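Local coordinates for disease resistance protein RRS1 (Arabidopsis thaliana, PDB 4C6S), which works with RPS4 in recognising the bacterial effectors AvrRps4 and PopP2 and binds W-box DNA as a transcription factor, this chain being its TIR domain, at residues C9-E15 / N35-D41; A27-I33 / V136-Y140; K53-A57 / N87-Q91; V93-G99 / L116-S122. One frame throughout, in Å; residues are numbered along the deposited sequence.

How the contacts relate
The four contacts show how a parallel-sheet TIR domain divides its labour. Contacts 1 and 4 are strand pairs of the same five-stranded sheet, on opposite sides of the chain's centre: each joins an inner strand to an outermost one through backbone bonds and apolar packing. Acidic groups gather beyond the strand ends of contact 1, whereas contact 4 carries sodium-binding His120 on its edge strand. Contact 2, farther from the centre yet mostly buried, sets helix 20-30 against helix 128-143 without a hydrogen bond. Contact 3 is partly exposed, and there side-chain amides grip a helix end. Leu28 and Ile54 of contacts 2 and 3 pack on contact 1, and Asp138 of contact 2 reaches Arg118 and His120.

Contact 1 (C9-E15 / N35-D41); sequences CISCVEE and NVVVDVD
Cys9 and Val38 meet on one face of a parallel strand pair of the TIR fold, where outermost strand 35-39 joins strand 8-12 after a beta-alpha-beta crossover through helix 20-30. The sulfur of Cys9, anti to its own N, extends toward two valine methyls, 3.7 Å from Val38 CG2 and 4.0 Å from Val36 CG2; Ile54 and Lys53 of helix 51-56 lie over this face. On the other face, under helix 20-30, Cys12 SG rests 4.0 Å from Val37 CG1. Four backbone bonds, from Ile10 N to Val36 O through Val40 N to Cys12 O, hold the register. Past the strands the side chains of Glu14 and Glu15 each cross that of Asp41 at about a right angle, their carboxylate planes 58° and 21° from its own. Lys77 salt-bridges Asp41 OD1, probably easing this crowding. Asp39 OD1 accepts from Asp41 N in an Asx turn, while Asp41 OD2 takes a bond from Glu14 N at 2.8 Å, on its anti side and 31° out of the carboxylate plane.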
loop_
_atom_site.group_PDB
_atom_site.type_symbol
_atom_site.label_atom_id
_atom_site.label_comp_id
_atom_site.label_asym_id
_atom_site.label_seq_id
_atom_site.Cartn_x
_atom_site.Cartn_y
_atom_site.Cartn_z
ATOM N N CYS A 9 -17.272 5.746 -4.278
ATOM C CA CYS A 9 -16.449 6.905 -3.954
ATOM C C CYS A 9 -15.654 6.622 -2.696
ATOM O O CYS A 9 -16.233 6.358 -1.654
ATOM C CB CYS A 9 -17.294 8.161 -3.750
ATOM S SG CYS A 9 -16.304 9.628 -3.342
ATOM N N ILE A 10 -14.331 6.681 -2.799
ATOM C CA ILE A 10 -13.477 6.510 -1.622
ATOM C C ILE A 10 -13.062 7.875 -1.116
ATOM O O ILE A 10 -12.467 8.650 -1.871
ATOM C CB ILE A 10 -12.193 5.766 -1.979
ATOM C CG1 ILE A 10 -12.504 4.407 -2.601
ATOM C CG2 ILE A 10 -11.309 5.619 -0.714
ATOM C CD1 ILE A 10 -11.313 3.813 -3.358
ATOM N N SER A 11 -13.362 8.182 0.147
ATOM C CA SER A 11 -12.905 9.441 0.739
ATOM C C SER A 11 -11.781 9.140 1.722
ATOM O O SER A 11 -11.808 8.105 2.389
ATOM C CB SER A 11 -14.050 10.156 1.448
ATOM O OG SER A 11 -14.763 9.256 2.278
ATOM N N CYS A 12 -10.791 10.029 1.798
ATOM C CA CYS A 12 -9.624 9.807 2.663
ATOM C C CYS A 12 -8.904 11.102 2.956
ATOM O O CYS A 12 -9.206 12.141 2.361
ATOM C CB CYS A 12 -8.639 8.817 2.009
ATOM S SG CYS A 12 -7.861 9.442 0.478
ATOM N N VAL A 13 -7.944 11.043 3.879
ATOM C CA VAL A 13 -7.078 12.191 4.127
ATOM C C VAL A 13 -5.869 12.113 3.191
ATOM O O VAL A 13 -5.590 11.063 2.622
ATOM C CB VAL A 13 -6.635 12.267 5.595
ATOM C CG1 VAL A 13 -7.851 12.391 6.506
ATOM C CG2 VAL A 13 -5.828 11.037 5.963
ATOM N N GLU A 14 -5.155 13.223 3.025
ATOM C CA GLU A 14 -4.109 13.278 2.005
ATOM C C GLU A 14 -2.967 12.313 2.285
ATOM O O GLU A 14 -2.367 11.774 1.352
ATOM C CB GLU A 14 -3.593 14.711 1.820
ATOM C CG GLU A 14 -2.866 15.269 3.021
ATOM C CD GLU A 14 -2.684 16.774 2.941
ATOM O OE1 GLU A 14 -2.855 17.336 1.836
ATOM O OE2 GLU A 14 -2.377 17.389 3.986
ATOM N N GLU A 15 -2.703 12.057 3.567
ATOM C CA GLU A 15 -1.603 11.177 3.980
ATOM C C GLU A 15 -1.655 9.757 3.406
ATOM O O GLU A 15 -0.616 9.119 3.239
ATOM C CB GLU A 15 -1.504 11.106 5.514
ATOM C CG GLU A 15 -1.401 12.454 6.225
ATOM C CD GLU A 15 -2.758 13.091 6.532
ATOM O OE1 GLU A 15 -3.375 13.664 5.611
ATOM O OE2 GLU A 15 -3.206 13.031 7.703
ATOM N N ASN A 35 -14.530 3.610 -9.775
ATOM C CA ASN A 35 -14.391 4.323 -8.505
ATOM C C ASN A 35 -13.655 5.639 -8.668
ATOM O O ASN A 35 -12.924 5.842 -9.650
ATOM C CB ASN A 35 -13.738 3.435 -7.427
ATOM C CG ASN A 35 -12.264 3.153 -7.700
ATOM O OD1 ASN A 35 -11.376 3.855 -7.195
ATOM N ND2 ASN A 35 -11.997 2.128 -8.502
ATOM N N VAL A 36 -13.886 6.553 -7.732
ATOM C CA VAL A 36 -13.171 7.818 -7.738
ATOM C C VAL A 36 -12.709 8.048 -6.314
ATOM O O VAL A 36 -13.236 7.444 -5.370
ATOM C CB VAL A 36 -14.050 8.996 -8.201
ATOM C CG1 VAL A 36 -14.606 8.735 -9.590
ATOM C CG2 VAL A 36 -15.179 9.219 -7.211
ATOM N N VAL A 37 -11.709 8.907 -6.153
ATOM C CA VAL A 37 -11.177 9.173 -4.819
ATOM C C VAL A 37 -11.360 10.652 -4.514
ATOM O O VAL A 37 -11.081 11.507 -5.361
ATOM C CB VAL A 37 -9.680 8.793 -4.705
ATOM C CG1 VAL A 37 -9.146 9.187 -3.351
ATOM C CG2 VAL A 37 -9.490 7.296 -4.895
ATOM N N VAL A 38 -11.850 10.939 -3.311
ATOM C CA VAL A 38 -11.971 12.314 -2.839
ATOM C C VAL A 38 -11.108 12.510 -1.601
ATOM O O VAL A 38 -11.256 11.799 -0.604
ATOM C CB VAL A 38 -13.425 12.671 -2.511
ATOM C CG1 VAL A 38 -13.500 14.043 -1.845
ATOM C CG2 VAL A 38 -14.255 12.652 -3.771
ATOM N N ASP A 39 -10.198 13.477 -1.684
ATOM C CA ASP A 39 -9.302 13.837 -0.588
ATOM C C ASP A 39 -10.046 14.849 0.277
ATOM O O ASP A 39 -10.346 15.943 -0.187
ATOM C CB ASP A 39 -8.024 14.453 -1.197
ATOM C CG ASP A 39 -7.011 14.934 -0.157
ATOM O OD1 ASP A 39 -7.345 15.032 1.041
ATOM O OD2 ASP A 39 -5.869 15.250 -0.561
ATOM N N VAL A 40 -10.337 14.505 1.534
ATOM C CA VAL A 40 -11.159 15.374 2.379
ATOM C C VAL A 40 -10.376 16.581 2.894
ATOM O O VAL A 40 -10.945 17.460 3.539
ATOM C CB VAL A 40 -11.784 14.619 3.590
ATOM C CG1 VAL A 40 -12.674 13.478 3.115
ATOM C CG2 VAL A 40 -10.690 14.088 4.511
ATOM N N ASP A 41 -9.075 16.617 2.613
ATOM C CA ASP A 41 -8.218 17.695 3.102
ATOM C C ASP A 41 -8.173 18.891 2.157
ATOM O O ASP A 41 -7.480 19.872 2.422
ATOM C CB ASP A 41 -6.794 17.190 3.343
ATOM C CG ASP A 41 -6.681 16.338 4.585
ATOM O OD1 ASP A 41 -7.414 16.613 5.555
ATOM O OD2 ASP A 41 -5.857 15.404 4.592
#

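Contact 2 (A27-I33 / V136-Y140); sequences ALRRKGI and VRDVY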
loop_
_atom_site.group_PDB
_atom_site.type_symbol
_atom_site.label_atom_id
_atom_site.label_comp_id
_atom_site.label_asym_id
_atom_site.label_seq_id
_atom_site.Cartn_x
_atom_site.Cartn_y
_atom_site.Cartn_z
ATOM N N ALA A 27 -7.537 -1.992 -6.785
ATOM C CA ALA A 27 -8.142 -3.307 -6.573
ATOM C C ALA A 27 -9.623 -3.299 -6.956
ATOM O O ALA A 27 -10.135 -4.260 -7.539
ATOM C CB ALA A 27 -7.942 -3.760 -5.125
ATOM N N LEU A 28 -10.326 -2.220 -6.622
ATOM C CA LEU A 28 -11.719 -2.088 -7.071
ATOM C C LEU A 28 -11.805 -2.087 -8.594
ATOM O O LEU A 28 -12.665 -2.757 -9.178
ATOM C CB LEU A 28 -12.358 -0.815 -6.508
ATOM C CG LEU A 28 -12.654 -0.834 -5.010
ATOM C CD1 LEU A 28 -12.967 0.583 -4.549
ATOM C CD2 LEU A 28 -13.817 -1.778 -4.714
ATOM N N ARG A 29 -10.911 -1.350 -9.248
ATOM C CA ARG A 29 -10.923 -1.294 -10.707
ATOM C C ARG A 29 -10.663 -2.667 -11.336
ATOM O O ARG A 29 -11.279 -3.026 -12.343
ATOM C CB ARG A 29 -9.884 -0.283 -11.202
ATOM C CG ARG A 29 -10.088 0.153 -12.624
ATOM C CD ARG A 29 -8.852 0.848 -13.142
ATOM N NE ARG A 29 -7.675 -0.014 -13.061
ATOM C CZ ARG A 29 -7.429 -1.033 -13.882
ATOM N NH1 ARG A 29 -8.281 -1.342 -14.851
ATOM N NH2 ARG A 29 -6.330 -1.755 -13.726
ATOM N N ARG A 30 -9.744 -3.430 -10.749
ATOM C CA ARG A 30 -9.438 -4.765 -11.248
ATOM C C ARG A 30 -10.646 -5.675 -11.160
ATOM O O ARG A 30 -10.771 -6.629 -11.922
ATOM C CB ARG A 30 -8.286 -5.401 -10.465
ATOM C CG ARG A 30 -6.904 -4.882 -10.812
ATOM C CD ARG A 30 -5.835 -5.853 -10.314
ATOM N NE ARG A 30 -6.047 -6.221 -8.914
ATOM C CZ ARG A 30 -5.487 -5.591 -7.885
ATOM N NH1 ARG A 30 -4.676 -4.565 -8.101
ATOM N NH2 ARG A 30 -5.732 -5.987 -6.642
ATOM N N LYS A 31 -11.533 -5.366 -10.225
ATOM C CA LYS A 31 -12.705 -6.184 -9.970
ATOM C C LYS A 31 -13.835 -5.736 -10.881
ATOM O O LYS A 31 -14.909 -6.342 -10.903
ATOM C CB LYS A 31 -13.125 -6.018 -8.504
ATOM C CG LYS A 31 -14.095 -7.073 -8.007
ATOM C CD LYS A 31 -13.406 -8.426 -7.906
ATOM C CE LYS A 31 -14.327 -9.470 -7.302
ATOM N NZ LYS A 31 -13.598 -10.735 -6.967
ATOM N N GLY A 32 -13.592 -4.672 -11.642
ATOM C CA GLY A 32 -14.585 -4.176 -12.574
ATOM C C GLY A 32 -15.490 -3.150 -11.928
ATOM O O GLY A 32 -16.582 -2.862 -12.429
ATOM N N ILE A 33 -15.026 -2.574 -10.829
ATOM C CA ILE A 33 -15.829 -1.621 -10.085
ATOM C C ILE A 33 -15.278 -0.210 -10.255
ATOM O O ILE A 33 -14.222 0.124 -9.720
ATOM C CB ILE A 33 -15.892 -1.997 -8.594
ATOM C CG1 ILE A 33 -16.573 -3.357 -8.411
ATOM C CG2 ILE A 33 -16.624 -0.941 -7.802
ATOM C CD1 ILE A 33 -16.445 -3.899 -6.991
ATOM N N VAL A 136 -12.709 -4.937 -0.767
ATOM C CA VAL A 136 -13.208 -5.240 -2.111
ATOM C C VAL A 136 -14.255 -6.360 -2.103
ATOM O O VAL A 136 -15.284 -6.247 -2.763
ATOM C CB VAL A 136 -12.058 -5.579 -3.089
ATOM C CG1 VAL A 136 -12.603 -6.113 -4.419
ATOM C CG2 VAL A 136 -11.201 -4.336 -3.326
ATOM N N ARG A 137 -14.015 -7.427 -1.350
ATOM C CA ARG A 137 -14.957 -8.547 -1.343
ATOM C C ARG A 137 -16.304 -8.098 -0.786
ATOM O O ARG A 137 -17.362 -8.465 -1.299
ATOM C CB ARG A 137 -14.411 -9.714 -0.525
ATOM C CG ARG A 137 -15.400 -10.831 -0.283
ATOM C CD ARG A 137 -14.705 -12.006 0.390
ATOM N NE ARG A 137 -14.085 -11.565 1.630
ATOM C CZ ARG A 137 -12.906 -11.983 2.081
ATOM N NH1 ARG A 137 -12.201 -12.888 1.401
ATOM N NH2 ARG A 137 -12.437 -11.498 3.222
ATOM N N ASP A 138 -16.256 -7.287 0.262
ATOM C CA ASP A 138 -17.461 -6.763 0.896
ATOM C C ASP A 138 -18.236 -5.887 -0.086
ATOM O O ASP A 138 -19.440 -6.097 -0.289
ATOM C CB ASP A 138 -17.050 -5.965 2.149
ATOM C CG ASP A 138 -18.234 -5.364 2.902
ATOM O OD1 ASP A 138 -19.402 -5.693 2.603
ATOM O OD2 ASP A 138 -17.987 -4.556 3.826
ATOM N N VAL A 139 -17.560 -4.917 -0.698
ATOM C CA VAL A 139 -18.233 -4.012 -1.640
ATOM C C VAL A 139 -18.778 -4.787 -2.835
ATOM O O VAL A 139 -19.926 -4.597 -3.251
ATOM C CB VAL A 139 -17.292 -2.879 -2.100
ATOM C CG1 VAL A 139 -17.924 -2.075 -3.252
ATOM C CG2 VAL A 139 -16.963 -1.971 -0.907
ATOM N N TYR A 140 -17.958 -5.688 -3.359
ATOM C CA TYR A 140 -18.347 -6.475 -4.532
ATOM C C TYR A 140 -19.570 -7.338 -4.296
ATOM O O TYR A 140 -20.534 -7.274 -5.051
ATOM C CB TYR A 140 -17.180 -7.371 -4.953
ATOM C CG TYR A 140 -17.507 -8.319 -6.087
ATOM C CD1 TYR A 140 -17.780 -7.839 -7.356
ATOM C CD2 TYR A 140 -17.523 -9.693 -5.885
ATOM C CE1 TYR A 140 -18.070 -8.706 -8.398
ATOM C CE2 TYR A 140 -17.808 -10.567 -6.920
ATOM C CZ TYR A 140 -18.083 -10.060 -8.175
ATOM O OH TYR A 140 -18.365 -10.910 -9.216
#
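Val136 pushes its two methyls into the end of helix 20-30, a helix-on-helix contact that sets the C-terminal helix 128-143 of the TIR domain beside a Schellman-terminated neighbour. On the tight side CG2 meets Ala27 CB at 3.8 Å and Leu28 CD2 at 3.9 Å, the side chains of Leu28 and Val136 sliding past each other in opposite directions. Ile33 continues this apolar seam just beyond the helix end: its CD1 lies 4.1 Å from Tyr140 CB, at the edge of the ring and near its plane. Leu28, Ile33 and Val139 all reach Val8 of strand 8-12, so the seam is backed by the sheet. Gly32, with a positive phi of 90°, makes the turn that brings Ile33 round to it.

The solvent side depends on one long, exposed chain. Lys31 rests CB and CG against Val136 CG1, where the chain bends (chi2 69°). The Lys31 and Tyr140 side chains cross at about a right angle, with CE over the ring face. The ammonium adds a cation-pi contact, NZ 4.5 Å from the ring centroid. Closer in, Lys31 CE makes a CH-pi contact over the middle of that face, 3.5 Å from the Tyr140 centroid.

Contact 3 (K53-A57 / N87-Q91); sequences KIEKA and NNKDQ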
loop_
_atom_site.group_PDB
_atom_site.type_symbol
_atom_site.label_atom_id
_atom_site.label_comp_id
_atom_site.label_asym_id
_atom_site.label_seq_id
_atom_site.Cartn_x
_atom_site.Cartn_y
_atom_site.Cartn_z
ATOM N N LYS A 53 -19.635 13.654 -6.870
ATOM C CA LYS A 53 -18.979 12.346 -6.904
ATOM C C LYS A 53 -19.477 11.486 -5.749
ATOM O O LYS A 53 -19.756 10.297 -5.915
ATOM C CB LYS A 53 -17.461 12.496 -6.764
ATOM C CG LYS A 53 -16.709 13.119 -7.939
ATOM C CD LYS A 53 -15.372 13.656 -7.421
ATOM C CE LYS A 53 -14.199 13.342 -8.332
ATOM N NZ LYS A 53 -12.915 13.325 -7.551
ATOM N N ILE A 54 -19.571 12.099 -4.573
ATOM C CA ILE A 54 -19.972 11.385 -3.369
ATOM C C ILE A 54 -21.467 11.109 -3.416
ATOM O O ILE A 54 -21.906 9.980 -3.209
ATOM C CB ILE A 54 -19.642 12.186 -2.087
ATOM C CG1 ILE A 54 -18.188 12.664 -2.109
ATOM C CG2 ILE A 54 -19.900 11.346 -0.843
ATOM C CD1 ILE A 54 -17.756 13.385 -0.841
ATOM N N GLU A 55 -22.247 12.142 -3.714
ATOM C CA GLU A 55 -23.696 12.006 -3.764
ATOM C C GLU A 55 -24.178 10.949 -4.761
ATOM O O GLU A 55 -25.122 10.210 -4.480
ATOM C CB GLU A 55 -24.334 13.365 -4.071
ATOM C CG GLU A 55 -24.218 14.341 -2.908
ATOM C CD GLU A 55 -24.604 15.753 -3.283
ATOM O OE1 GLU A 55 -24.372 16.147 -4.444
ATOM O OE2 GLU A 55 -25.130 16.469 -2.408
ATOM N N LYS A 56 -23.526 10.871 -5.918
ATOM C CA LYS A 56 -23.968 9.958 -6.966
ATOM C C LYS A 56 -23.404 8.546 -6.804
ATOM O O LYS A 56 -23.808 7.633 -7.520
ATOM C CB LYS A 56 -23.606 10.498 -8.349
ATOM C CG LYS A 56 -24.331 11.771 -8.746
ATOM C CD LYS A 56 -24.129 12.041 -10.228
ATOM C CE LYS A 56 -24.855 13.297 -10.676
ATOM N NZ LYS A 56 -24.529 13.625 -12.091
ATOM N N ALA A 57 -22.475 8.367 -5.872
ATOM C CA ALA A 57 -21.873 7.046 -5.652
ATOM C C ALA A 57 -22.880 6.046 -5.078
ATOM O O ALA A 57 -23.673 6.385 -4.195
ATOM C CB ALA A 57 -20.643 7.150 -4.743
ATOM N N ASN A 87 -28.607 12.378 -0.014
ATOM C CA ASN A 87 -28.958 12.682 -1.406
ATOM C C ASN A 87 -29.100 11.391 -2.226
ATOM O O ASN A 87 -29.296 11.422 -3.444
ATOM C CB ASN A 87 -27.918 13.625 -2.031
ATOM C CG ASN A 87 -28.299 14.092 -3.436
ATOM O OD1 ASN A 87 -27.430 14.388 -4.259
ATOM N ND2 ASN A 87 -29.597 14.146 -3.716
ATOM N N ASN A 88 -29.025 10.257 -1.532
ATOM C CA ASN A 88 -28.998 8.943 -2.154
ATOM C C ASN A 88 -29.133 7.862 -1.081
ATOM O O ASN A 88 -28.135 7.286 -0.664
ATOM C CB ASN A 88 -27.663 8.774 -2.891
ATOM C CG ASN A 88 -27.632 7.561 -3.805
ATOM O OD1 ASN A 88 -28.544 6.735 -3.803
ATOM N ND2 ASN A 88 -26.562 7.446 -4.590
ATOM N N LYS A 89 -30.348 7.580 -0.618
ATOM C CA LYS A 89 -30.509 6.553 0.419
ATOM C C LYS A 89 -30.466 5.132 -0.177
ATOM O O LYS A 89 -30.744 4.140 0.501
ATOM C CB LYS A 89 -31.761 6.808 1.273
ATOM C CG LYS A 89 -31.849 5.986 2.569
ATOM C CD LYS A 89 -30.582 6.046 3.425
ATOM C CE LYS A 89 -30.593 4.926 4.469
ATOM N NZ LYS A 89 -29.816 5.243 5.700
ATOM N N ASP A 90 -30.103 5.045 -1.454
ATOM C CA ASP A 90 -29.684 3.780 -2.049
ATOM C C ASP A 90 -28.184 3.595 -1.824
ATOM O O ASP A 90 -27.615 2.542 -2.129
ATOM C CB ASP A 90 -29.969 3.768 -3.549
ATOM C CG ASP A 90 -31.371 3.302 -3.878
ATOM O OD1 ASP A 90 -31.838 2.318 -3.264
ATOM O OD2 ASP A 90 -31.997 3.921 -4.760
ATOM N N GLN A 91 -27.539 4.627 -1.296
ATOM C CA GLN A 91 -26.095 4.584 -1.117
ATOM C C GLN A 91 -25.709 3.914 0.183
ATOM O O GLN A 91 -26.175 4.301 1.254
ATOM C CB GLN A 91 -25.494 5.989 -1.163
ATOM C CG GLN A 91 -24.049 6.052 -0.707
ATOM C CD GLN A 91 -23.517 7.468 -0.657
ATOM O OE1 GLN A 91 -23.254 8.012 0.416
ATOM N NE2 GLN A 91 -23.350 8.071 -1.821
#
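Gln91 reaches under the end of helix 51-56 and spends both hydrogens of its side-chain amide on backbone carbonyls. NE2 donates to Ala57 O at 2.9 Å in a fairly straight bond (166°), with the acceptor lying in the amide plane, and to Ile54 O at 2.8 Å in a more bent one (132°). Ile54 O is gripped twice, because Ala57 N reaches it from the opposite face of the carbonyl plane. Asn88 contributes a third bond, ND2 to Glu55 O at 3.1 Å, with that oxygen also in its amide plane. The two bonds probably fix the rotation of the Gln91 amide.

The next shell explains how two amides converge on one helix end. Gln91 is fully extended, CG anti to N (chi1 168°), spanning from backbone to carbonyls. Asn88 and Gln91 are the first and last residues of a type I turn, closed by Gln91 N to Asn88 O at 2.8 Å; Asp90 N makes a weak bond to Asn88 OD1. Farther out, Gln85 NE2 donates to Gln91 O, and Asn87, poorly ordered, appears to cross Glu55 obliquely, with its OD1 3.3 Å from Glu55 CB. Ile54 and Ala57 pack on Cys9 of strand 8-12. Side-chain amides from a type I turn thus hold the last carbonyls of helix 51-56 and Ala57 beyond it, fastening them to the loop before strand 92-98 of the parallel TIR sheet.

Contact 4 (V93-G99 / L116-S122); sequences VVSVLYG and LSRIHQS. With NA (sodium ion), chain G; SO4 (sulfate ion), chain F.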
loop_
_atom_site.group_PDB
_atom_site.type_symbol
_atom_site.label_atom_id
_atom_site.label_comp_id
_atom_site.label_asym_id
_atom_site.label_seq_id
_atom_site.Cartn_x
_atom_site.Cartn_y
_atom_site.Cartn_z
ATOM N N VAL A 93 -22.749 2.905 3.007
ATOM C CA VAL A 93 -21.532 3.479 3.549
ATOM C C VAL A 93 -20.671 2.391 4.199
ATOM O O VAL A 93 -21.136 1.631 5.050
ATOM C CB VAL A 93 -21.832 4.604 4.562
ATOM C CG1 VAL A 93 -20.531 5.170 5.113
ATOM C CG2 VAL A 93 -22.667 5.700 3.902
ATOM N N VAL A 94 -19.421 2.292 3.768
ATOM C CA VAL A 94 -18.501 1.332 4.367
ATOM C C VAL A 94 -17.360 2.126 4.988
ATOM O O VAL A 94 -16.844 3.056 4.362
ATOM C CB VAL A 94 -17.954 0.362 3.307
ATOM C CG1 VAL A 94 -16.946 -0.604 3.931
ATOM C CG2 VAL A 94 -19.107 -0.405 2.663
ATOM N N SER A 95 -16.977 1.785 6.221
ATOM C CA SER A 95 -15.965 2.567 6.929
ATOM C C SER A 95 -14.718 1.726 7.129
ATOM O O SER A 95 -14.805 0.536 7.403
ATOM C CB SER A 95 -16.487 3.026 8.294
ATOM O OG SER A 95 -17.549 3.953 8.134
ATOM N N VAL A 96 -13.557 2.356 6.994
ATOM C CA VAL A 96 -12.301 1.630 7.155
ATOM C C VAL A 96 -11.452 2.368 8.168
ATOM O O VAL A 96 -11.090 3.538 7.952
ATOM C CB VAL A 96 -11.530 1.551 5.820
ATOM C CG1 VAL A 96 -10.230 0.768 5.994
ATOM C CG2 VAL A 96 -12.395 0.890 4.721
ATOM N N LEU A 97 -11.147 1.701 9.286
ATOM C CA LEU A 97 -10.300 2.302 10.312
ATOM C C LEU A 97 -8.876 1.920 9.967
ATOM O O LEU A 97 -8.444 0.798 10.249
ATOM C CB LEU A 97 -10.662 1.795 11.710
ATOM C CG LEU A 97 -12.084 2.091 12.148
ATOM C CD1 LEU A 97 -12.348 1.554 13.562
ATOM C CD2 LEU A 97 -12.311 3.597 12.134
ATOM N N TYR A 98 -8.156 2.840 9.331
ATOM C CA TYR A 98 -6.833 2.519 8.807
ATOM C C TYR A 98 -5.728 3.171 9.631
ATOM O O TYR A 98 -5.764 4.378 9.893
ATOM C CB TYR A 98 -6.704 2.942 7.334
ATOM C CG TYR A 98 -5.340 2.586 6.798
ATOM C CD1 TYR A 98 -5.024 1.266 6.494
ATOM C CD2 TYR A 98 -4.351 3.545 6.656
ATOM C CE1 TYR A 98 -3.751 0.914 6.052
ATOM C CE2 TYR A 98 -3.086 3.205 6.206
ATOM C CZ TYR A 98 -2.800 1.889 5.898
ATOM O OH TYR A 98 -1.550 1.552 5.465
ATOM N N GLY A 99 -4.732 2.387 10.037
ATOM C CA GLY A 99 -3.588 2.955 10.725
ATOM C C GLY A 99 -2.842 1.898 11.511
ATOM O O GLY A 99 -3.427 0.868 11.854
ATOM N N LEU A 116 -23.083 4.054 11.978
ATOM C CA LEU A 116 -22.361 3.268 10.975
ATOM C C LEU A 116 -21.893 1.938 11.568
ATOM O O LEU A 116 -21.270 1.913 12.630
ATOM C CB LEU A 116 -21.175 4.066 10.419
ATOM C CG LEU A 116 -21.553 5.405 9.771
ATOM C CD1 LEU A 116 -20.317 6.225 9.476
ATOM C CD2 LEU A 116 -22.332 5.171 8.502
ATOM N N SER A 117 -22.186 0.836 10.882
ATOM C CA SER A 117 -21.924 -0.486 11.440
ATOM C C SER A 117 -21.090 -1.367 10.523
ATOM O O SER A 117 -20.640 -2.444 10.930
ATOM C CB SER A 117 -23.243 -1.185 11.753
ATOM O OG SER A 117 -24.056 -1.223 10.593
ATOM N N ARG A 118 -20.896 -0.929 9.281
ATOM C CA ARG A 118 -20.075 -1.690 8.336
ATOM C C ARG A 118 -18.647 -1.176 8.393
ATOM O O ARG A 118 -18.336 -0.103 7.866
ATOM C CB ARG A 118 -20.639 -1.587 6.921
ATOM C CG ARG A 118 -22.037 -2.163 6.812
ATOM C CD ARG A 118 -22.539 -2.115 5.385
ATOM N NE ARG A 118 -21.700 -2.895 4.481
ATOM C CZ ARG A 118 -21.854 -2.903 3.163
ATOM N NH1 ARG A 118 -22.809 -2.166 2.610
ATOM N NH2 ARG A 118 -21.057 -3.639 2.398
ATOM N N ILE A 119 -17.789 -1.944 9.059
ATOM C CA ILE A 119 -16.490 -1.454 9.479
ATOM C C ILE A 119 -15.399 -2.490 9.180
ATOM O O ILE A 119 -15.531 -3.675 9.520
ATOM C CB ILE A 119 -16.507 -1.135 10.999
ATOM C CG1 ILE A 119 -17.609 -0.125 11.336
ATOM C CG2 ILE A 119 -15.152 -0.627 11.469
ATOM C CD1 ILE A 119 -17.772 0.106 12.833
ATOM N N HIS A 120 -14.341 -2.041 8.508
ATOM C CA HIS A 120 -13.127 -2.830 8.313
ATOM C C HIS A 120 -12.026 -2.122 9.094
ATOM O O HIS A 120 -12.060 -0.900 9.234
ATOM C CB HIS A 120 -12.774 -2.880 6.822
ATOM C CG HIS A 120 -13.793 -3.598 5.996
ATOM N ND1 HIS A 120 -13.705 -4.943 5.721
ATOM C CD2 HIS A 120 -14.934 -3.163 5.409
ATOM C CE1 HIS A 120 -14.750 -5.312 4.996
ATOM N NE2 HIS A 120 -15.513 -4.252 4.796
ATOM N N GLN A 121 -11.063 -2.874 9.628
ATOM C CA GLN A 121 -10.004 -2.260 10.440
ATOM C C GLN A 121 -8.627 -2.843 10.156
ATOM O O GLN A 121 -8.482 -4.050 9.929
ATOM C CB GLN A 121 -10.266 -2.483 11.942
ATOM C CG GLN A 121 -11.686 -2.309 12.417
ATOM C CD GLN A 121 -11.873 -2.890 13.809
ATOM O OE1 GLN A 121 -10.967 -2.830 14.646
ATOM N NE2 GLN A 121 -13.039 -3.484 14.053
ATOM N N SER A 122 -7.607 -1.991 10.209
ATOM C CA SER A 122 -6.228 -2.474 10.289
ATOM C C SER A 122 -6.079 -3.396 11.496
ATOM O O SER A 122 -6.695 -3.166 12.550
ATOM C CB SER A 122 -5.264 -1.297 10.462
ATOM O OG SER A 122 -5.225 -0.479 9.307
HETATM NA NA NA G . -11.830 -6.516 6.908
HETATM S S SO4 F . -11.845 -6.612 10.497
HETATM O O1 SO4 F . -11.528 -5.635 9.456
HETATM O O2 SO4 F . -12.719 -7.648 9.952
HETATM O O3 SO4 F . -12.533 -5.925 11.587
HETATM O O4 SO4 F . -10.612 -7.232 10.982
HETATM O O HOH W 1 -19.718 2.243 7.985
HETATM O O HOH W 2 -22.394 1.531 7.660
#
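Leu116 opens the second segment by laying CD2 against Val93 CG1 at 3.8 Å, while its CD1 touches Ser95 OG. A water donates to Val93 O and accepts a weak bond from Ser117 N, bridging the two segments. Arg118 has its guanidinium flat over Val94, whose CG2 sits centrally over one face, 3.7 Å from Arg118 CZ; Asp138 and His143 take the terminal nitrogens. Arg118 O accepts from Ser95 N and from a second water that also bonds Ser95 OG. Ile119 turns to the other face, where its CG2 lies 4.1 Å from Leu97 CD1 under helix 104-113.

His120 bonds through its backbone to Ser95 and Leu97, and its ring edge at CD2 meets Val94 CG1 at 3.6 Å. The sodium ion lies in the ring plane, 2.7 Å from His120 ND1, and is also bound by Glu134 and O1 of a sulfate probably from the crystallisation liquor. His120 NE2 is hydrogen-bonded to Asp138 OD2, which probably positions the ring. Gln121 N donates to that sulfate O1 at 2.8 Å. Ser122 N bonds Leu97 O, and its OG accepts from Gly99 N at 3.0 Å. These strands close the beta-alpha-beta unit at one edge of the parallel TIR sheet.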